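Local coordinates for BF1531-like N-terminal domain-containing protein (Bacteroides fragilis, PDB 3SLR), which is of unknown function but binds magnesium in its phosphatase-like domain and may hydrolyse ester bonds, at residues 24-29 / 78-83; 123-128 / 156-161. All coordinates share one frame; numbering follows the deposited sequence.

Contact 1. Residues 24-29 / 78-83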
ATOM      1  N   LYS A  24      -5.812 -20.027   3.870  1.00 18.38           N
ATOM      2  CA  LYS A  24      -4.817 -20.502   4.823  1.00 20.15           C
ATOM      3  C   LYS A  24      -3.552 -19.670   4.668  1.00 20.05           C
ATOM      4  O   LYS A  24      -2.935 -19.674   3.604  1.00 18.64           O
ATOM      5  CB  LYS A  24      -4.528 -21.988   4.606  1.00 22.28           C
ATOM      6  CG  LYS A  24      -5.697 -22.880   5.006  1.00 27.45           C
ATOM      7  CD  LYS A  24      -5.698 -24.197   4.244  1.00 29.37           C
ATOM      8  CE  LYS A  24      -4.545 -25.066   4.638  1.00 29.50           C
ATOM      9  NZ  LYS A  24      -4.518 -26.324   3.833  1.00 33.08           N
ATOM     10  N   VAL A  25      -3.187 -18.963   5.734  1.00 16.54           N
ATOM     11  CA  VAL A  25      -2.037 -18.061   5.728  1.00 18.28           C
ATOM     12  C   VAL A  25      -1.001 -18.515   6.755  1.00 17.01           C
ATOM     13  O   VAL A  25      -1.301 -18.628   7.948  1.00 19.43           O
ATOM     14  CB  VAL A  25      -2.472 -16.625   6.063  1.00 16.61           C
ATOM     15  CG1 VAL A  25      -1.253 -15.682   6.115  1.00 15.54           C
ATOM     16  CG2 VAL A  25      -3.496 -16.129   5.046  1.00 19.35           C
ATOM     17  N   ALA A  26       0.211 -18.802   6.287  1.00 16.41           N
ATOM     18  CA  ALA A  26       1.326 -19.088   7.196  1.00 16.92           C
ATOM     19  C   ALA A  26       2.140 -17.808   7.431  1.00 18.93           C
ATOM     20  O   ALA A  26       2.387 -17.036   6.505  1.00 16.83           O
ATOM     21  CB  ALA A  26       2.218 -20.173   6.618  1.00 18.14           C
ATOM     22  N   LEU A  27       2.546 -17.590   8.673  1.00 15.24           N
ATOM     23  CA  LEU A  27       3.385 -16.444   9.006  1.00 16.79           C
ATOM     24  C   LEU A  27       4.614 -16.932   9.760  1.00 17.51           C
ATOM     25  O   LEU A  27       4.499 -17.625  10.776  1.00 16.60           O
ATOM     26  CB  LEU A  27       2.604 -15.457   9.870  1.00 15.18           C
ATOM     27  CG  LEU A  27       3.387 -14.289  10.467  1.00 17.11           C
ATOM     28  CD1 LEU A  27       3.915 -13.352   9.366  1.00 15.58           C
ATOM     29  CD2 LEU A  27       2.504 -13.534  11.452  1.00 18.73           C
ATOM     30  N   LEU A  28       5.792 -16.586   9.248  1.00 14.86           N
ATOM     31  CA  LEU A  28       7.052 -16.995   9.865  1.00 14.14           C
ATOM     32  C   LEU A  28       7.980 -15.785   9.951  1.00 16.06           C
ATOM     33  O   LEU A  28       8.228 -15.119   8.946  1.00 17.93           O
ATOM     34  CB  LEU A  28       7.720 -18.099   9.037  1.00 17.22           C
ATOM     35  CG  LEU A  28       6.868 -19.313   8.650  1.00 16.70           C
ATOM     36  CD1 LEU A  28       6.120 -19.039   7.349  1.00 17.87           C
ATOM     37  CD2 LEU A  28       7.735 -20.541   8.486  1.00 19.16           C
ATOM     38  N   GLY A  29       8.502 -15.508  11.141  1.00 14.77           N
ATOM     39  CA  GLY A  29       9.342 -14.335  11.323  1.00 14.58           C
ATOM     40  C   GLY A  29      10.501 -14.573  12.264  1.00 15.41           C
ATOM     41  O   GLY A  29      10.522 -15.581  12.976  1.00 17.09           O
ATOM     42  N   ASP A  78      -2.172 -21.281   1.617  1.00 18.43           N
ATOM     43  CA  ASP A  78      -2.483 -20.553   0.394  1.00 18.46           C
ATOM     44  C   ASP A  78      -1.529 -19.366   0.231  1.00 19.68           C
ATOM     45  O   ASP A  78      -1.146 -19.018  -0.888  1.00 20.17           O
ATOM     46  CB  ASP A  78      -3.919 -20.053   0.437  1.00 19.12           C
ATOM     47  CG  ASP A  78      -4.925 -21.180   0.480  1.00 25.07           C
ATOM     48  OD1 ASP A  78      -4.837 -22.072  -0.387  1.00 23.50           O
ATOM     49  OD2 ASP A  78      -5.792 -21.173   1.379  1.00 22.63           O
ATOM     50  N   TYR A  79      -1.157 -18.754   1.353  1.00 17.31           N
ATOM     51  CA  TYR A  79      -0.171 -17.669   1.362  1.00 16.08           C
ATOM     52  C   TYR A  79       0.860 -17.924   2.439  1.00 16.25           C
ATOM     53  O   TYR A  79       0.529 -18.435   3.503  1.00 17.20           O
ATOM     54  CB  TYR A  79      -0.848 -16.320   1.611  1.00 15.58           C
ATOM     55  CG  TYR A  79      -1.739 -15.906   0.475  1.00 18.39           C
ATOM     56  CD1 TYR A  79      -3.055 -16.328   0.414  1.00 19.81           C
ATOM     57  CD2 TYR A  79      -1.254 -15.113  -0.556  1.00 20.73           C
ATOM     58  CE1 TYR A  79      -3.877 -15.961  -0.646  1.00 19.80           C
ATOM     59  CE2 TYR A  79      -2.061 -14.747  -1.616  1.00 22.45           C
ATOM     60  CZ  TYR A  79      -3.370 -15.171  -1.653  1.00 19.32           C
ATOM     61  OH  TYR A  79      -4.176 -14.801  -2.711  1.00 20.41           O
ATOM     62  N   THR A  80       2.108 -17.565   2.151  1.00 16.82           N
ATOM     63  CA  THR A  80       3.206 -17.690   3.105  1.00 14.56           C
ATOM     64  C   THR A  80       3.830 -16.311   3.284  1.00 16.74           C
ATOM     65  O   THR A  80       4.395 -15.752   2.355  1.00 16.43           O
ATOM     66  CB  THR A  80       4.281 -18.684   2.608  1.00 17.33           C
ATOM     67  OG1 THR A  80       3.724 -20.007   2.568  1.00 19.72           O
ATOM     68  CG2 THR A  80       5.492 -18.696   3.533  1.00 18.02           C
ATOM     69  N   ILE A  81       3.696 -15.757   4.477  1.00 15.88           N
ATOM     70  CA  ILE A  81       4.242 -14.449   4.778  1.00 14.69           C
ATOM     71  C   ILE A  81       5.521 -14.645   5.574  1.00 12.58           C
ATOM     72  O   ILE A  81       5.516 -15.268   6.642  1.00 14.85           O
ATOM     73  CB  ILE A  81       3.252 -13.612   5.607  1.00 14.05           C
ATOM     74  CG1 ILE A  81       1.919 -13.474   4.872  1.00 15.61           C
ATOM     75  CG2 ILE A  81       3.857 -12.239   5.947  1.00 13.05           C
ATOM     76  CD1 ILE A  81       0.832 -12.895   5.731  1.00 16.67           C
ATOM     77  N   ILE A  82       6.621 -14.129   5.041  1.00 13.46           N
ATOM     78  CA  ILE A  82       7.912 -14.197   5.729  1.00 12.66           C
ATOM     79  C   ILE A  82       8.288 -12.806   6.220  1.00 13.85           C
ATOM     80  O   ILE A  82       8.284 -11.839   5.446  1.00 13.43           O
ATOM     81  CB  ILE A  82       9.038 -14.679   4.782  1.00 14.87           C
ATOM     82  CG1 ILE A  82       8.652 -15.989   4.075  1.00 18.42           C
ATOM     83  CG2 ILE A  82      10.374 -14.794   5.534  1.00 13.61           C
ATOM     84  CD1 ILE A  82       8.566 -17.197   4.984  1.00 17.59           C
ATOM     85  N   PHE A  83       8.623 -12.706   7.500  1.00 13.82           N
ATOM     86  CA  PHE A  83       9.082 -11.447   8.068  1.00 15.48           C
ATOM     87  C   PHE A  83      10.504 -11.603   8.607  1.00 13.79           C
ATOM     88  O   PHE A  83      10.700 -11.970   9.767  1.00 14.81           O
ATOM     89  CB  PHE A  83       8.137 -11.005   9.194  1.00 13.80           C
ATOM     90  CG  PHE A  83       8.431  -9.631   9.732  1.00 14.53           C
ATOM     91  CD1 PHE A  83       9.301  -8.773   9.066  1.00 14.99           C
ATOM     92  CD2 PHE A  83       7.820  -9.194  10.903  1.00 14.30           C
ATOM     93  CE1 PHE A  83       9.562  -7.500   9.561  1.00 15.58           C
ATOM     94  CE2 PHE A  83       8.057  -7.932  11.403  1.00 17.69           C
ATOM     95  CZ  PHE A  83       8.937  -7.073  10.734  1.00 15.39           C
TER
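Ile-81 rises from strand 79-83 against Val-25 and Leu-27 of strand 24-29, two neighbouring parallel strands of the five-stranded sheet in the FkbH N-terminal domain. Its CB lies 3.6 Å from the carbonyl O of Ala-26 and also borders Leu-27 CD1. There the side chain forks. CG2, anti to the backbone N, runs to Leu-27 CD1, whereas CG1, beside that N (chi1 -57°), passes Val-25 CG1 and hands on to CD1, which ends 3.5 Å from the same Val-25 methyl. One isoleucine thus spans two successive residues of the partner strand on this face. On the other face Leu-28 CD1 touches Thr-80 CG2 and Ile-82 CD1, each at 3.9 Å.

Between the faces runs a parallel ladder: Tyr-79 O takes Ala-26 N, Ala-26 O takes Ile-81 N at 2.7 Å, Ile-81 O takes Leu-28 N, and Leu-28 O takes Phe-83 N. At the start of the strands the backbone of Lys-24 is held at both N and O. Its N donates to Asp-78 OD2 over 2.7 Å, nearly straight at 172° and on the anti side of the carboxylate, while its O accepts from the N atoms of both Asp-78 and Tyr-79. Strand 50-55 flanks 24-29, and strand 122-126 flanks 79-83. Backbone bonds thus set the register, aliphatic branches pack on both faces, and the Asp-78 carboxylate adds one bond where the ladder begins.

Contact 2. Residues 123-128 / 156-161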
ATOM      1  N   VAL A 123       4.008 -16.378  -1.973  1.00 16.92           N
ATOM      2  CA  VAL A 123       4.841 -15.874  -0.894  1.00 16.14           C
ATOM      3  C   VAL A 123       4.716 -14.366  -0.834  1.00 16.03           C
ATOM      4  O   VAL A 123       4.750 -13.706  -1.859  1.00 15.32           O
ATOM      5  CB  VAL A 123       6.321 -16.256  -1.111  1.00 20.29           C
ATOM      6  CG1 VAL A 123       7.234 -15.524  -0.117  1.00 15.89           C
ATOM      7  CG2 VAL A 123       6.479 -17.760  -0.997  1.00 20.90           C
ATOM      8  N   ILE A 124       4.511 -13.836   0.367  1.00 15.49           N
ATOM      9  CA  ILE A 124       4.576 -12.397   0.587  1.00 13.56           C
ATOM     10  C   ILE A 124       5.760 -12.124   1.517  1.00 12.94           C
ATOM     11  O   ILE A 124       5.843 -12.672   2.621  1.00 13.66           O
ATOM     12  CB  ILE A 124       3.276 -11.858   1.195  1.00 14.85           C
ATOM     13  CG1 ILE A 124       2.100 -12.135   0.253  1.00 16.69           C
ATOM     14  CG2 ILE A 124       3.407 -10.362   1.442  1.00 13.74           C
ATOM     15  CD1 ILE A 124       0.754 -11.875   0.880  1.00 18.00           C
ATOM     16  N   TYR A 125       6.675 -11.276   1.062  1.00 13.64           N
ATOM     17  CA  TYR A 125       7.963 -11.127   1.721  1.00 13.42           C
ATOM     18  C   TYR A 125       8.209  -9.654   2.015  1.00 14.04           C
ATOM     19  O   TYR A 125       8.245  -8.836   1.090  1.00 14.16           O
ATOM     20  CB  TYR A 125       9.071 -11.688   0.814  1.00 13.06           C
ATOM     21  CG  TYR A 125      10.426 -11.825   1.493  1.00 14.37           C
ATOM     22  CD1 TYR A 125      11.293 -10.754   1.568  1.00 14.94           C
ATOM     23  CD2 TYR A 125      10.831 -13.034   2.048  1.00 14.14           C
ATOM     24  CE1 TYR A 125      12.530 -10.869   2.192  1.00 17.19           C
ATOM     25  CE2 TYR A 125      12.066 -13.166   2.673  1.00 15.91           C
ATOM     26  CZ  TYR A 125      12.906 -12.076   2.745  1.00 15.64           C
ATOM     27  OH  TYR A 125      14.124 -12.196   3.354  1.00 15.72           O
ATOM     28  N   TYR A 126       8.337  -9.303   3.298  1.00 13.80           N
ATOM     29  CA  TYR A 126       8.640  -7.917   3.670  1.00 14.78           C
ATOM     30  C   TYR A 126      10.077  -7.582   3.310  1.00 13.10           C
ATOM     31  O   TYR A 126      10.986  -8.294   3.713  1.00 13.69           O
ATOM     32  CB  TYR A 126       8.432  -7.677   5.177  1.00 12.79           C
ATOM     33  CG  TYR A 126       7.020  -7.944   5.646  1.00 14.32           C
ATOM     34  CD1 TYR A 126       6.731  -9.039   6.446  1.00 14.01           C
ATOM     35  CD2 TYR A 126       5.967  -7.105   5.267  1.00 16.71           C
ATOM     36  CE1 TYR A 126       5.434  -9.291   6.871  1.00 15.82           C
ATOM     37  CE2 TYR A 126       4.665  -7.361   5.686  1.00 14.92           C
ATOM     38  CZ  TYR A 126       4.406  -8.451   6.488  1.00 15.46           C
ATOM     39  OH  TYR A 126       3.108  -8.715   6.906  1.00 16.19           O
ATOM     40  N   ASN A 127      10.288  -6.512   2.547  1.00 12.84           N
ATOM     41  CA  ASN A 127      11.648  -6.062   2.294  1.00 13.01           C
ATOM     42  C   ASN A 127      12.177  -5.276   3.488  1.00 13.49           C
ATOM     43  O   ASN A 127      11.540  -5.247   4.551  1.00 13.21           O
ATOM     44  CB  ASN A 127      11.781  -5.293   0.962  1.00 12.53           C
ATOM     45  CG  ASN A 127      10.980  -4.004   0.929  1.00 16.81           C
ATOM     46  OD1 ASN A 127      10.300  -3.644   1.905  1.00 13.76           O
ATOM     47  ND2 ASN A 127      11.058  -3.289  -0.204  1.00 15.63           N
ATOM     48  N   TYR A 128      13.331  -4.642   3.319  1.00 13.79           N
ATOM     49  CA  TYR A 128      14.140  -4.210   4.465  1.00 15.28           C
ATOM     50  C   TYR A 128      14.315  -2.692   4.585  1.00 11.88           C
ATOM     51  O   TYR A 128      15.067  -2.085   3.822  1.00 14.00           O
ATOM     52  CB  TYR A 128      15.532  -4.855   4.379  1.00 15.07           C
ATOM     53  CG  TYR A 128      15.545  -6.374   4.415  1.00 12.44           C
ATOM     54  CD1 TYR A 128      15.444  -7.121   3.247  1.00 12.95           C
ATOM     55  CD2 TYR A 128      15.691  -7.053   5.620  1.00 12.67           C
ATOM     56  CE1 TYR A 128      15.458  -8.526   3.289  1.00 14.73           C
ATOM     57  CE2 TYR A 128      15.736  -8.432   5.670  1.00 15.10           C
ATOM     58  CZ  TYR A 128      15.613  -9.164   4.505  1.00 15.42           C
ATOM     59  OH  TYR A 128      15.642 -10.539   4.580  1.00 15.40           O
ATOM     60  N   TYR A 156      17.486  -4.249  -3.788  1.00 14.78           N
ATOM     61  CA  TYR A 156      17.466  -4.179  -5.247  1.00 16.69           C
ATOM     62  C   TYR A 156      17.258  -5.563  -5.855  1.00 17.71           C
ATOM     63  O   TYR A 156      16.370  -5.759  -6.683  1.00 14.75           O
ATOM     64  CB  TYR A 156      18.749  -3.534  -5.784  1.00 15.13           C
ATOM     65  CG  TYR A 156      18.882  -3.602  -7.296  1.00 18.59           C
ATOM     66  CD1 TYR A 156      17.980  -2.946  -8.129  1.00 21.81           C
ATOM     67  CD2 TYR A 156      19.915  -4.326  -7.884  1.00 22.78           C
ATOM     68  CE1 TYR A 156      18.100  -3.016  -9.513  1.00 21.50           C
ATOM     69  CE2 TYR A 156      20.045  -4.403  -9.256  1.00 27.33           C
ATOM     70  CZ  TYR A 156      19.136  -3.748 -10.065  1.00 27.35           C
ATOM     71  OH  TYR A 156      19.283  -3.837 -11.423  1.00 32.50           O
ATOM     72  N   GLU A 157      18.064  -6.529  -5.431  1.00 18.07           N
ATOM     73  CA  GLU A 157      17.953  -7.880  -5.982  1.00 16.95           C
ATOM     74  C   GLU A 157      16.640  -8.569  -5.607  1.00 16.10           C
ATOM     75  O   GLU A 157      16.133  -9.385  -6.366  1.00 15.56           O
ATOM     76  CB  GLU A 157      19.149  -8.742  -5.563  1.00 14.77           C
ATOM     77  CG  GLU A 157      20.480  -8.257  -6.129  1.00 21.03           C
ATOM     78  CD  GLU A 157      20.523  -8.230  -7.655  1.00 27.22           C
ATOM     79  OE1 GLU A 157      19.613  -8.790  -8.313  1.00 26.90           O
ATOM     80  OE2 GLU A 157      21.479  -7.640  -8.201  1.00 28.24           O
ATOM     81  N   LEU A 158      16.088  -8.243  -4.439  1.00 14.44           N
ATOM     82  CA  LEU A 158      14.778  -8.761  -4.070  1.00 16.44           C
ATOM     83  C   LEU A 158      13.739  -8.348  -5.092  1.00 16.37           C
ATOM     84  O   LEU A 158      12.845  -9.121  -5.431  1.00 16.07           O
ATOM     85  CB  LEU A 158      14.351  -8.262  -2.688  1.00 16.73           C
ATOM     86  CG  LEU A 158      14.857  -9.024  -1.473  1.00 22.34           C
ATOM     87  CD1 LEU A 158      14.458  -8.255  -0.217  1.00 21.79           C
ATOM     88  CD2 LEU A 158      14.289 -10.447  -1.461  1.00 16.66           C
HETATM   89  N   MSE A 159      13.839  -7.122  -5.588  1.00 13.62           N
HETATM   90  CA  MSE A 159      12.878  -6.696  -6.600  1.00 14.28           C
HETATM   91  C   MSE A 159      13.036  -7.501  -7.891  1.00 15.47           C
HETATM   92  O   MSE A 159      12.044  -7.866  -8.540  1.00 17.33           O
HETATM   93  CB  MSE A 159      12.992  -5.195  -6.847  1.00 14.08           C
HETATM   94  CG  MSE A 159      12.650  -4.406  -5.605  1.00 13.22           C
HETATM   95 SE   MSE A 159      12.391  -2.500  -5.994  1.00 31.00          SE
HETATM   96  CE  MSE A 159      12.175  -1.875  -4.137  1.00 19.55           C
ATOM     97  N   ASN A 160      14.280  -7.789  -8.257  1.00 15.61           N
ATOM     98  CA  ASN A 160      14.545  -8.638  -9.410  1.00 17.13           C
ATOM     99  C   ASN A 160      14.008 -10.055  -9.208  1.00 18.21           C
ATOM    100  O   ASN A 160      13.473 -10.655 -10.138  1.00 19.04           O
ATOM    101  CB  ASN A 160      16.033  -8.635  -9.765  1.00 18.25           C
ATOM    102  CG  ASN A 160      16.516  -7.265 -10.226  1.00 21.64           C
ATOM    103  OD1 ASN A 160      15.738  -6.477 -10.766  1.00 24.94           O
ATOM    104  ND2 ASN A 160      17.799  -6.974 -10.007  1.00 22.24           N
ATOM    105  N   ILE A 161      14.114 -10.583  -7.989  1.00 17.53           N
ATOM    106  CA  ILE A 161      13.499 -11.878  -7.702  1.00 17.82           C
ATOM    107  C   ILE A 161      11.983 -11.827  -7.925  1.00 18.11           C
ATOM    108  O   ILE A 161      11.408 -12.746  -8.513  1.00 18.76           O
ATOM    109  CB  ILE A 161      13.825 -12.381  -6.280  1.00 15.25           C
ATOM    110  CG1 ILE A 161      15.306 -12.746  -6.177  1.00 15.99           C
ATOM    111  CG2 ILE A 161      12.966 -13.602  -5.918  1.00 16.49           C
ATOM    112  CD1 ILE A 161      15.727 -13.102  -4.769  1.00 19.41           C
TER
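Leu-158 of helix 147-164 pushes its CD1 methyl among Tyr-125, Asn-127 and Tyr-128, packing a helix against the end of strand 122-126 in a parallel α/β sheet consistent with the SGNH hydrolase clan, to which the FkbH N-terminal family is assigned. CD1 meets Tyr-128 at the ring edge, close to the ring plane, 3.7 Å from CE1 and 3.8 Å from CD1 of that tyrosine. The same methyl lies 4.0 Å from Tyr-125 CE1, and the other leucine branch, CD2, follows at 4.1 Å. Asn-127 meets the leucine through its CB, 4.2 Å from Leu-158 CD1, while its ND2 comes within 4.3 Å of CE of Met-159, an exposed selenomethionine.

The next shell fixes these rings and the amide. Tyr-125 CG stands anti to the backbone N (chi1 -169°), which carries the ring out of the strand toward the helix and its hydroxyl to that of Tyr-128. This hydroxyl pair is held further by His-84 on the Tyr-125 side and Arg-108 of helix 104-118 on the Tyr-128 side. The Asn-127 amide is pinned at both ends, OD1 by the backbone N of Ala-174 and ND2 by OD1 of Asn-172, just after strand 168-171 in the chain. The backbone O of Tyr-128 takes a bond from ND2 of Asn-155, three residues before Leu-158 in the same helix, adding a polar tie between loop and helix. The polar ends of Tyr-125, Asn-127 and Tyr-128 thus bond to partners other than the leucine, and Tyr-125 OH and Tyr-128 OH close to 2.6 Å.

Both contacts are largely buried and lie in the same sheet, their centres about 15 Å apart and both away from the magnesium site. Contact 1 joins strands 22-29 and 79-83 in the middle of the sheet; contact 2 packs helix 147-164 on the end of strand 122-126 and the loop that follows, and reaches the surface at one residue. They meet where strands 79-83 and 122-126 pair: Thr-80 O with Ile-124 N and Ile-82 N with Ile-124 O are probable hydrogen bonds, and Ile-81 packs on Tyr-126. Contact 1 rests mainly on backbone bonds, whereas contact 2 couples strand to helix through apolar side-chain packing, its polar groups bonding mostly to other parts of the domain.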